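Local coordinates for hemolysin BL lytic component L1 (Bacillus cereus, PDB 7NMQ), which probably acts as a lytic component of the multi-part hemolysin BL enterotoxin, an alpha-helical pore-forming toxin that attacks host cell membranes, at residues P35-S40 with N277-S282; V220-T225 with L269-D274; T123-V128 with Q310-G315. All coordinates share one frame; numbering follows the deposited sequence.

Interaction 1 of 3, residues P35-S40 with N277-S282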
loop_
_atom_site.group_PDB
_atom_site.type_symbol
_atom_site.label_atom_id
_atom_site.label_comp_id
_atom_site.label_asym_id
_atom_site.label_seq_id
_atom_site.Cartn_x
_atom_site.Cartn_y
_atom_site.Cartn_z
ATOM N N PRO A 35 17.950 -8.927 -11.555
ATOM C CA PRO A 35 18.416 -8.846 -12.937
ATOM C C PRO A 35 17.707 -9.829 -13.863
ATOM O O PRO A 35 17.016 -10.726 -13.390
ATOM C CB PRO A 35 19.886 -9.207 -12.830
ATOM C CG PRO A 35 19.923 -10.137 -11.679
ATOM C CD PRO A 35 18.937 -9.566 -10.672
ATOM N N ASN A 36 17.865 -9.582 -15.162
ATOM C CA ASN A 36 17.433 -10.557 -16.194
ATOM C C ASN A 36 17.990 -11.929 -15.838
ATOM O O ASN A 36 19.188 -12.052 -15.458
ATOM C CB ASN A 36 17.795 -10.114 -17.604
ATOM C CG ASN A 36 16.896 -9.052 -18.195
ATOM O OD1 ASN A 36 16.052 -8.485 -17.506
ATOM N ND2 ASN A 36 17.073 -8.786 -19.481
ATOM N N VAL A 37 17.187 -12.953 -15.986
ATOM C CA VAL A 37 17.627 -14.311 -15.565
ATOM C C VAL A 37 18.801 -14.740 -16.435
ATOM O O VAL A 37 18.764 -14.632 -17.663
ATOM C CB VAL A 37 16.475 -15.317 -15.617
ATOM C CG1 VAL A 37 15.933 -15.571 -17.015
ATOM C CG2 VAL A 37 16.856 -16.642 -14.998
ATOM N N ASN A 38 19.804 -15.296 -15.779
ATOM C CA ASN A 38 20.997 -15.819 -16.462
ATOM C C ASN A 38 20.829 -17.318 -16.723
ATOM O O ASN A 38 20.976 -18.126 -15.814
ATOM C CB ASN A 38 22.254 -15.519 -15.642
ATOM C CG ASN A 38 23.526 -15.998 -16.333
ATOM O OD1 ASN A 38 23.516 -16.574 -17.422
ATOM N ND2 ASN A 38 24.629 -15.757 -15.671
ATOM N N LEU A 39 20.565 -17.658 -17.972
ATOM C CA LEU A 39 20.632 -19.068 -18.447
ATOM C C LEU A 39 21.598 -19.179 -19.617
ATOM O O LEU A 39 21.411 -20.047 -20.492
ATOM C CB LEU A 39 19.230 -19.539 -18.807
ATOM C CG LEU A 39 18.418 -19.901 -17.570
ATOM C CD1 LEU A 39 16.958 -20.022 -17.927
ATOM C CD2 LEU A 39 18.933 -21.181 -16.906
ATOM N N SER A 40 22.612 -18.336 -19.652
ATOM C CA SER A 40 23.605 -18.373 -20.744
ATOM C C SER A 40 24.428 -19.665 -20.631
ATOM O O SER A 40 24.740 -20.090 -19.516
ATOM C CB SER A 40 24.464 -17.164 -20.723
ATOM O OG SER A 40 25.291 -17.184 -19.578
ATOM N N ASN A 277 19.507 -24.068 -11.414
ATOM C CA ASN A 277 18.691 -24.059 -10.180
ATOM C C ASN A 277 18.568 -22.629 -9.690
ATOM O O ASN A 277 17.455 -22.255 -9.184
ATOM C CB ASN A 277 19.266 -25.014 -9.151
ATOM C CG ASN A 277 18.903 -26.448 -9.486
ATOM O OD1 ASN A 277 19.725 -27.236 -9.907
ATOM N ND2 ASN A 277 17.675 -26.831 -9.229
ATOM N N GLN A 278 19.575 -21.797 -9.860
ATOM C CA GLN A 278 19.439 -20.355 -9.516
ATOM C C GLN A 278 18.342 -19.722 -10.367
ATOM O O GLN A 278 17.636 -18.840 -9.884
ATOM C CB GLN A 278 20.755 -19.595 -9.668
ATOM C CG GLN A 278 21.712 -19.916 -8.556
ATOM C CD GLN A 278 22.999 -19.144 -8.623
ATOM O OE1 GLN A 278 23.370 -18.583 -9.650
ATOM N NE2 GLN A 278 23.692 -19.123 -7.509
ATOM N N ALA A 279 18.219 -20.141 -11.618
ATOM C CA ALA A 279 17.193 -19.591 -12.515
ATOM C C ALA A 279 15.824 -20.035 -12.006
ATOM O O ALA A 279 14.909 -19.242 -12.028
ATOM C CB ALA A 279 17.395 -20.045 -13.941
ATOM N N VAL A 280 15.668 -21.278 -11.611
ATOM C CA VAL A 280 14.364 -21.731 -11.059
ATOM C C VAL A 280 14.010 -20.853 -9.861
ATOM O O VAL A 280 12.852 -20.418 -9.718
ATOM C CB VAL A 280 14.421 -23.205 -10.675
ATOM C CG1 VAL A 280 13.178 -23.610 -9.902
ATOM C CG2 VAL A 280 14.629 -24.027 -11.919
ATOM N N LEU A 281 14.973 -20.619 -8.997
ATOM C CA LEU A 281 14.733 -19.813 -7.793
ATOM C C LEU A 281 14.316 -18.416 -8.205
ATOM O O LEU A 281 13.335 -17.855 -7.641
ATOM C CB LEU A 281 15.994 -19.793 -6.939
ATOM C CG LEU A 281 16.219 -21.072 -6.163
ATOM C CD1 LEU A 281 17.607 -21.146 -5.606
ATOM C CD2 LEU A 281 15.224 -21.282 -5.078
ATOM N N SER A 282 15.085 -17.778 -9.064
ATOM C CA SER A 282 14.839 -16.353 -9.348
ATOM C C SER A 282 13.513 -16.214 -10.099
ATOM O O SER A 282 12.779 -15.264 -9.801
ATOM C CB SER A 282 15.999 -15.723 -10.066
ATOM O OG SER A 282 16.168 -16.262 -11.344
#

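Interaction 2 of 3, residues V220-T225 with L269-D274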
loop_
_atom_site.group_PDB
_atom_site.type_symbol
_atom_site.label_atom_id
_atom_site.label_comp_id
_atom_site.label_asym_id
_atom_site.label_seq_id
_atom_site.Cartn_x
_atom_site.Cartn_y
_atom_site.Cartn_z
ATOM N N VAL A 220 18.664 -7.702 -0.857
ATOM C CA VAL A 220 19.915 -8.491 -1.113
ATOM C C VAL A 220 19.725 -9.305 -2.381
ATOM O O VAL A 220 18.677 -9.969 -2.493
ATOM C CB VAL A 220 20.328 -9.378 0.084
ATOM C CG1 VAL A 220 21.378 -10.426 -0.260
ATOM C CG2 VAL A 220 20.836 -8.497 1.208
ATOM N N VAL A 221 20.651 -9.202 -3.321
ATOM C CA VAL A 221 20.584 -10.026 -4.553
ATOM C C VAL A 221 21.645 -11.129 -4.398
ATOM O O VAL A 221 22.848 -10.823 -4.247
ATOM C CB VAL A 221 20.838 -9.222 -5.837
ATOM C CG1 VAL A 221 20.651 -10.075 -7.087
ATOM C CG2 VAL A 221 19.948 -7.972 -5.867
ATOM N N THR A 222 21.182 -12.363 -4.450
ATOM C CA THR A 222 22.015 -13.600 -4.378
ATOM C C THR A 222 21.628 -14.545 -5.498
ATOM O O THR A 222 20.459 -14.848 -5.570
ATOM C CB THR A 222 21.690 -14.391 -3.111
ATOM O OG1 THR A 222 21.816 -13.543 -1.977
ATOM C CG2 THR A 222 22.599 -15.584 -2.941
ATOM N N GLY A 223 22.589 -15.074 -6.277
ATOM C CA GLY A 223 22.271 -15.958 -7.415
ATOM C C GLY A 223 21.160 -15.423 -8.327
ATOM O O GLY A 223 20.375 -16.225 -8.853
ATOM N N GLY A 224 21.107 -14.115 -8.569
ATOM C CA GLY A 224 20.101 -13.493 -9.454
ATOM C C GLY A 224 18.739 -13.381 -8.818
ATOM O O GLY A 224 17.806 -12.849 -9.477
ATOM N N THR A 225 18.608 -13.639 -7.512
ATOM C CA THR A 225 17.317 -13.471 -6.798
ATOM C C THR A 225 17.435 -12.298 -5.832
ATOM O O THR A 225 18.310 -12.282 -4.976
ATOM C CB THR A 225 16.929 -14.736 -6.045
ATOM O OG1 THR A 225 16.759 -15.837 -6.931
ATOM C CG2 THR A 225 15.629 -14.562 -5.309
ATOM N N LEU A 269 19.486 -20.940 -0.300
ATOM C CA LEU A 269 19.146 -21.848 -1.419
ATOM C C LEU A 269 19.878 -21.376 -2.680
ATOM O O LEU A 269 20.351 -22.225 -3.505
ATOM C CB LEU A 269 17.642 -21.874 -1.658
ATOM C CG LEU A 269 16.866 -22.607 -0.579
ATOM C CD1 LEU A 269 15.386 -22.411 -0.787
ATOM C CD2 LEU A 269 17.206 -24.103 -0.586
ATOM N N SER A 270 19.866 -20.075 -2.933
ATOM C CA SER A 270 20.502 -19.484 -4.141
ATOM C C SER A 270 22.021 -19.684 -4.092
ATOM O O SER A 270 22.628 -20.038 -5.127
ATOM C CB SER A 270 20.151 -18.026 -4.231
ATOM O OG SER A 270 18.811 -17.857 -4.642
ATOM N N MET A 271 22.658 -19.459 -2.937
ATOM C CA MET A 271 24.144 -19.590 -2.805
ATOM C C MET A 271 24.594 -20.992 -3.206
ATOM O O MET A 271 25.663 -21.131 -3.832
ATOM C CB MET A 271 24.563 -19.363 -1.352
ATOM C CG MET A 271 24.654 -17.945 -1.044
ATOM S SD MET A 271 24.859 -17.708 0.718
ATOM C CE MET A 271 24.580 -15.939 0.829
ATOM N N LYS A 272 23.830 -21.999 -2.803
ATOM C CA LYS A 272 24.252 -23.400 -3.000
ATOM C C LYS A 272 23.854 -23.929 -4.381
ATOM O O LYS A 272 24.394 -24.977 -4.774
ATOM C CB LYS A 272 23.754 -24.266 -1.846
ATOM C CG LYS A 272 22.352 -24.822 -1.947
ATOM C CD LYS A 272 22.003 -25.619 -0.716
ATOM C CE LYS A 272 20.536 -25.971 -0.633
ATOM N NZ LYS A 272 20.137 -26.222 0.775
ATOM N N ALA A 273 23.027 -23.223 -5.132
ATOM C CA ALA A 273 22.477 -23.732 -6.404
ATOM C C ALA A 273 23.427 -23.450 -7.572
ATOM O O ALA A 273 24.089 -22.407 -7.602
ATOM C CB ALA A 273 21.128 -23.087 -6.620
ATOM N N ASP A 274 23.433 -24.350 -8.553
ATOM C CA ASP A 274 24.082 -24.124 -9.859
ATOM C C ASP A 274 23.251 -23.134 -10.685
ATOM O O ASP A 274 22.204 -22.713 -10.242
ATOM C CB ASP A 274 24.290 -25.459 -10.584
ATOM C CG ASP A 274 23.036 -26.135 -11.119
ATOM O OD1 ASP A 274 21.915 -25.592 -10.946
ATOM O OD2 ASP A 274 23.196 -27.178 -11.790
HETATM O O HOH W 1 18.819 -17.540 -7.519
#

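Interaction 3 of 3, residues T123-V128 with Q310-G315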
loop_
_atom_site.group_PDB
_atom_site.type_symbol
_atom_site.label_atom_id
_atom_site.label_comp_id
_atom_site.label_asym_id
_atom_site.label_seq_id
_atom_site.Cartn_x
_atom_site.Cartn_y
_atom_site.Cartn_z
ATOM N N THR A 123 -14.991 17.920 -4.491
ATOM C CA THR A 123 -13.757 17.905 -5.309
ATOM C C THR A 123 -12.907 16.705 -4.892
ATOM O O THR A 123 -12.412 15.981 -5.771
ATOM C CB THR A 123 -12.936 19.180 -5.174
ATOM O OG1 THR A 123 -13.711 20.248 -5.692
ATOM C CG2 THR A 123 -11.603 19.154 -5.890
ATOM N N ASN A 124 -12.730 16.500 -3.589
ATOM C CA ASN A 124 -11.897 15.412 -3.052
ATOM C C ASN A 124 -12.505 14.082 -3.451
ATOM O O ASN A 124 -11.739 13.176 -3.807
ATOM C CB ASN A 124 -11.685 15.556 -1.565
ATOM C CG ASN A 124 -10.836 16.766 -1.254
ATOM O OD1 ASN A 124 -10.174 17.339 -2.125
ATOM N ND2 ASN A 124 -10.833 17.128 0.000
ATOM N N SER A 125 -13.826 13.950 -3.386
ATOM C CA SER A 125 -14.481 12.687 -3.777
ATOM C C SER A 125 -14.220 12.433 -5.263
ATOM O O SER A 125 -13.862 11.288 -5.641
ATOM C CB SER A 125 -15.947 12.744 -3.501
ATOM O OG SER A 125 -16.549 11.592 -4.050
ATOM N N LYS A 126 -14.382 13.456 -6.091
ATOM C CA LYS A 126 -14.220 13.307 -7.559
ATOM C C LYS A 126 -12.769 12.897 -7.868
ATOM O O LYS A 126 -12.531 12.054 -8.781
ATOM C CB LYS A 126 -14.591 14.589 -8.302
ATOM C CG LYS A 126 -14.681 14.470 -9.812
ATOM C CD LYS A 126 -14.950 15.814 -10.490
ATOM C CE LYS A 126 -14.791 15.737 -11.992
ATOM N NZ LYS A 126 -15.927 15.016 -12.617
ATOM N N GLU A 127 -11.801 13.484 -7.171
ATOM C CA GLU A 127 -10.371 13.205 -7.410
ATOM C C GLU A 127 -10.084 11.744 -7.077
ATOM O O GLU A 127 -9.294 11.115 -7.820
ATOM C CB GLU A 127 -9.441 14.109 -6.626
ATOM C CG GLU A 127 -9.385 15.529 -7.178
ATOM C CD GLU A 127 -8.176 16.349 -6.736
ATOM O OE1 GLU A 127 -7.132 15.761 -6.229
ATOM O OE2 GLU A 127 -8.243 17.574 -6.933
ATOM N N VAL A 128 -10.697 11.186 -6.038
ATOM C CA VAL A 128 -10.433 9.763 -5.706
ATOM C C VAL A 128 -10.892 8.909 -6.879
ATOM O O VAL A 128 -10.213 7.929 -7.194
ATOM C CB VAL A 128 -11.085 9.261 -4.405
ATOM C CG1 VAL A 128 -10.821 7.781 -4.185
ATOM C CG2 VAL A 128 -10.584 10.030 -3.228
ATOM N N GLN A 310 -16.253 7.709 2.314
ATOM C CA GLN A 310 -16.196 8.584 3.510
ATOM C C GLN A 310 -16.388 10.030 3.069
ATOM O O GLN A 310 -17.144 10.764 3.769
ATOM C CB GLN A 310 -14.919 8.481 4.304
ATOM C CG GLN A 310 -14.642 7.073 4.778
ATOM C CD GLN A 310 -15.723 6.426 5.602
ATOM O OE1 GLN A 310 -16.460 7.063 6.370
ATOM N NE2 GLN A 310 -15.774 5.109 5.495
ATOM N N TRP A 311 -15.790 10.444 1.955
ATOM C CA TRP A 311 -16.029 11.840 1.489
ATOM C C TRP A 311 -17.499 12.014 1.108
ATOM O O TRP A 311 -18.073 13.067 1.404
ATOM C CB TRP A 311 -15.129 12.190 0.302
ATOM C CG TRP A 311 -13.704 12.497 0.609
ATOM C CD1 TRP A 311 -12.647 11.816 0.091
ATOM C CD2 TRP A 311 -13.168 13.525 1.454
ATOM N NE1 TRP A 311 -11.483 12.379 0.529
ATOM C CE2 TRP A 311 -11.768 13.450 1.354
ATOM C CE3 TRP A 311 -13.708 14.540 2.240
ATOM C CZ2 TRP A 311 -10.925 14.300 2.057
ATOM C CZ3 TRP A 311 -12.873 15.407 2.902
ATOM C CH2 TRP A 311 -11.488 15.299 2.810
ATOM N N ASN A 312 -18.074 11.044 0.435
ATOM C CA ASN A 312 -19.496 11.146 0.039
ATOM C C ASN A 312 -20.407 11.233 1.272
ATOM O O ASN A 312 -21.326 12.056 1.273
ATOM C CB ASN A 312 -19.882 10.003 -0.873
ATOM C CG ASN A 312 -19.188 10.112 -2.210
ATOM O OD1 ASN A 312 -18.717 11.171 -2.608
ATOM N ND2 ASN A 312 -19.177 9.014 -2.926
ATOM N N THR A 313 -20.162 10.433 2.291
ATOM C CA THR A 313 -20.946 10.461 3.543
ATOM C C THR A 313 -20.786 11.829 4.194
ATOM O O THR A 313 -21.808 12.424 4.666
ATOM C CB THR A 313 -20.549 9.333 4.481
ATOM O OG1 THR A 313 -20.843 8.122 3.764
ATOM C CG2 THR A 313 -21.308 9.376 5.780
ATOM N N MET A 314 -19.569 12.340 4.210
ATOM C CA MET A 314 -19.292 13.635 4.849
ATOM C C MET A 314 -20.039 14.727 4.065
ATOM O O MET A 314 -20.588 15.635 4.695
ATOM C CB MET A 314 -17.784 13.882 4.858
ATOM C CG MET A 314 -17.370 15.076 5.639
ATOM S SD MET A 314 -15.625 15.329 5.415
ATOM C CE MET A 314 -15.004 13.816 6.166
ATOM N N GLY A 315 -20.017 14.698 2.733
ATOM C CA GLY A 315 -20.750 15.678 1.909
ATOM C C GLY A 315 -22.228 15.631 2.254
ATOM O O GLY A 315 -22.835 16.698 2.392
#

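Interaction 1 of 3, residues P35-S40 with N277-S282
Ala279 presents its methyl group to two branched side chains of the loop 35-40, and this small buried cluster holds the loop against helix 275-325. Leu39 makes the nearer approach, with CD2 3.5 Å from Ala279 CB; its own CB does not aim at the helix, but CG lies anti to the carbonyl carbon (chi1 -78°), which swings the isobutyl end in over the methyl. From the other loop residue, Val37 CG2 reaches Ala279 CB at 3.6 Å. This branch is anti to the backbone N. Ser282, also small and one turn further along the helix, offers its hydroxyl to the same branch, with OG 3.7 Å from Val37 CG2. Alanine suits its place because a single methyl lets the extended loop come close, with Val37 CA 6.1 Å from Ala279 CA.

Further out, an Asx turn shapes the exposed end of the loop: Asn38 OD1 accepts from Ser40 N at 3.0 Å. Val37 also packs on Leu52 and Ile55 of helix 45-103, while Leu39 meets Leu162 of helix 161-169. The loop that joins helix 10-33 to helix 45-103 is thus packed on helix 275-325, as expected in the helical bundle of ClyA-like toxins.

Interaction 2 of 3, residues V220-T225 with L269-D274
Thr222 and Ser270 meet where the tight turn of a beta-hairpin, strands 217-222 and 225-230, lies against the last turns of helix 247-272. A hairpin in this place beside the helical bundle is consistent with the beta-tongue of ClyA-like toxins. The close part of the contact is small: Ser270 CB sits 3.5 Å from Thr222 O and 3.7 Å from Thr222 CG2. Thr222 CB aims at the helix, and with CG2 anti to the backbone N it is the methyl that meets Ser270 and, at 3.7 Å, Met271 CG. Serine's small side chain suits the close approach of Gly223 CA and Ser270 CA, 5.1 Å apart. Gly223 and Gly224 fill the middle of a type I' turn, whose positive phi angles favour glycine.

On the outer side the packing is slacker: Met271 touches closely through CG, and its extended chain crosses the threonine on the exposed side. Toward helix 275-325 the contact is polar and hydrated instead. The hydroxyls of Thr225 and Ser270 do not bond each other but share a water, which accepts from both, although Ser270 OG also has a weak bond to Ile266 O. Thr225 OG1 is 2.7 Å from this water and Ser270 OG is 2.9 Å from it.

Interaction 3 of 3, residues T123-V128 with Q310-G315
Chi1 of -77° at Trp311, and a similar setting at Asn124, place each CG anti to its carbonyl carbon, and together they bring the asparagine side chain over one face of the indole. Asn124 CB lies 3.8 Å from the centroid of the five-membered ring of Trp311, close to the ring normal, a CH-pi contact. The amide then runs on over the six-membered ring, with Asn124 ND2 3.4 Å from Trp311 CH2. Its plane is turned 59° from that of the indole, so the two groups are not stacked. Val128 CG2 comes to the ring obliquely and more loosely, 4.3 Å from Trp311 CD1.

The residues belong to helices 107-154 and 275-325, two of the long antiparallel helices of the ClyA-like bundle. Here their short segments run at 158° to each other. Their axes approach to 9.0 Å. Serine suits the position nearest the partner helix: Ser125 CA is 5.6 Å from Trp311 CA, and a small side chain fits this close point. The indole, by contrast, reaches past it into the bundle, where Ile84 of helix 45-103 and Trp347 of helix 330-357 also touch it.

Toward the outer surface the chemistry turns polar. Ser125 OG, anti to the backbone N, donates to Asn312 OD1 at 2.6 Å. The hydroxyl approaches from somewhat out of the carbonyl plane. Asn312 is exposed, and the end of its side chain comes nearer helix 107-154 than the direction of its CB would suggest, carrying OD1 to the buried serine.

Interactions 1 and 3 are both largely buried and share helix 275-325, but they lie on opposite sides of the chain's centre, about 47 Å apart between centres. Near one end, interaction 1 relies on aliphatic groups to fix a loop; along the bundle, interaction 3 joins two helices through an aromatic face and a direct hydrogen bond. Interaction 2 is partly exposed and more polar, with a water taking the place of such a bond. It adjoins interaction 1, their centres about 9 Å apart: Gln278 NE2 probably bonds Ser270 O, and Ser282 packs on Thr225, so the hairpin, helix 247-272 and helix 275-325 meet there.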